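Local coordinates for protein separin (Saccharomyces cerevisiae, PDB 5U1T) that cleaves the SCC1 subunit of cohesin as a caspase-like cysteine protease, releasing sister chromatids at the onset of anaphase, at residues K929-I932 with N933-N937. Residues are numbered along the deposited sequence; the frame is centred on the assembly and turned at random.
Sequences KNVI and NRVHN
Ile-932 and His-936, one helical turn apart, lie side by side and point the same way: the isoleucine's branched CG2 meets the edge of the imidazole, in its plane, 3.9 Å from CD2. With CG anti to the carbonyl carbon (chi1 -64°), the ring turns back along the helix to this methyl. Val-931 CG1 and Val-935 CG2 touch loosely at 4.5 Å. On another side, the planes of the Asn-930 amide and the Arg-934 guanidinium are turned 71° from each other, ND2 to NH1 3.7 Å, without bonding each other. Beneath these side chains, Val-935 N binds Val-931 O at 2.8 Å, and Asn-933 N binds Lys-929 O at 3.0 Å. Farther out, His-936 NE2 hydrogen-bonds Glu-1038, and compact, apolar Val-935 suits its buried place against helices 1012-1028 and 1036-1054. Replacing His-936 by an alanine is likely to leave that carboxylate without this partner and one flank of Ile-932 uncovered. Arginine's several N-H groups let Arg-934 form salt bridges with both Asp-916 and Asp-919, while the short amides of Asn-930 and Asn-933 bond backbone, OD1 accepting from Ile-917 N and ND2 donating to the Leu-911 and Lys-915 carbonyls. Such i to i+4 bonding defines an alpha-helix, here 927-946, set between the loop that precedes it and helices 1012-1028 and 1036-1054.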
loop_
_atom_site.group_PDB
_atom_site.type_symbol
_atom_site.label_atom_id
_atom_site.label_comp_id
_atom_site.label_asym_id
_atom_site.label_seq_id
_atom_site.Cartn_x
_atom_site.Cartn_y
_atom_site.Cartn_z
ATOM N N LYS A 929 3.331 -26.112 -8.191
ATOM C CA LYS A 929 4.265 -25.649 -9.212
ATOM C C LYS A 929 5.319 -26.726 -9.325
ATOM O O LYS A 929 5.801 -27.032 -10.408
ATOM C CB LYS A 929 4.900 -24.286 -8.869
ATOM C CG LYS A 929 5.669 -23.635 -10.040
ATOM C CD LYS A 929 6.198 -22.228 -9.684
ATOM C CE LYS A 929 6.187 -21.221 -10.881
ATOM N NZ LYS A 929 4.897 -20.416 -11.068
ATOM N N ASN A 930 5.648 -27.315 -8.183
ATOM C CA ASN A 930 6.662 -28.352 -8.115
ATOM C C ASN A 930 6.330 -29.541 -9.033
ATOM O O ASN A 930 7.118 -29.892 -9.921
ATOM C CB ASN A 930 6.832 -28.823 -6.665
ATOM C CG ASN A 930 8.121 -29.582 -6.445
ATOM O OD1 ASN A 930 9.090 -29.416 -7.184
ATOM N ND2 ASN A 930 8.142 -30.418 -5.421
ATOM N N VAL A 931 5.160 -30.142 -8.820
ATOM C CA VAL A 931 4.732 -31.307 -9.596
ATOM C C VAL A 931 4.590 -30.990 -11.088
ATOM O O VAL A 931 5.032 -31.759 -11.931
ATOM C CB VAL A 931 3.403 -31.874 -9.070
ATOM C CG1 VAL A 931 2.901 -32.989 -9.981
ATOM C CG2 VAL A 931 3.580 -32.379 -7.651
ATOM N N ILE A 932 3.986 -29.852 -11.405
ATOM C CA ILE A 932 3.877 -29.402 -12.788
ATOM C C ILE A 932 5.243 -29.347 -13.446
ATOM O O ILE A 932 5.414 -29.752 -14.585
ATOM C CB ILE A 932 3.201 -28.021 -12.868
ATOM C CG1 ILE A 932 1.709 -28.211 -12.739
ATOM C CG2 ILE A 932 3.461 -27.346 -14.204
ATOM C CD1 ILE A 932 1.205 -29.206 -13.770
ATOM N N ASN A 933 6.222 -28.843 -12.716
ATOM C CA ASN A 933 7.565 -28.811 -13.237
ATOM C C ASN A 933 8.122 -30.212 -13.414
ATOM O O ASN A 933 8.831 -30.481 -14.375
ATOM C CB ASN A 933 8.459 -27.999 -12.316
ATOM C CG ASN A 933 8.333 -26.522 -12.559
ATOM O OD1 ASN A 933 7.469 -26.080 -13.321
ATOM N ND2 ASN A 933 9.194 -25.741 -11.918
ATOM N N ARG A 934 7.803 -31.090 -12.469
ATOM C CA ARG A 934 8.314 -32.453 -12.476
ATOM C C ARG A 934 7.825 -33.187 -13.716
ATOM O O ARG A 934 8.616 -33.793 -14.438
ATOM C CB ARG A 934 7.891 -33.181 -11.202
ATOM C CG ARG A 934 8.256 -34.643 -11.162
ATOM C CD ARG A 934 8.098 -35.184 -9.762
ATOM N NE ARG A 934 8.990 -34.474 -8.863
ATOM C CZ ARG A 934 8.720 -34.215 -7.585
ATOM N NH1 ARG A 934 9.594 -33.545 -6.835
ATOM N NH2 ARG A 934 7.569 -34.628 -7.060
ATOM N N VAL A 935 6.517 -33.099 -13.961
ATOM C CA VAL A 935 5.894 -33.618 -15.173
ATOM C C VAL A 935 6.664 -33.204 -16.413
ATOM O O VAL A 935 7.076 -34.051 -17.181
ATOM C CB VAL A 935 4.429 -33.155 -15.311
ATOM C CG1 VAL A 935 3.940 -33.353 -16.736
ATOM C CG2 VAL A 935 3.543 -33.904 -14.328
ATOM N N HIS A 936 6.880 -31.910 -16.605
ATOM C CA HIS A 936 7.617 -31.457 -17.782
ATOM C C HIS A 936 9.068 -31.952 -17.787
ATOM O O HIS A 936 9.610 -32.306 -18.831
ATOM C CB HIS A 936 7.571 -29.928 -17.893
ATOM C CG HIS A 936 6.190 -29.389 -18.103
ATOM N ND1 HIS A 936 5.593 -29.331 -19.345
ATOM C CD2 HIS A 936 5.277 -28.905 -17.225
ATOM C CE1 HIS A 936 4.380 -28.822 -19.225
ATOM N NE2 HIS A 936 4.159 -28.566 -17.949
ATOM N N ASN A 937 9.692 -32.008 -16.625
ATOM C CA ASN A 937 11.059 -32.487 -16.559
ATOM C C ASN A 937 11.128 -33.974 -16.870
ATOM O O ASN A 937 12.070 -34.458 -17.505
ATOM C CB ASN A 937 11.658 -32.212 -15.184
ATOM C CG ASN A 937 12.098 -30.786 -15.025
ATOM O OD1 ASN A 937 12.459 -30.129 -16.001
ATOM N ND2 ASN A 937 12.077 -30.294 -13.793
#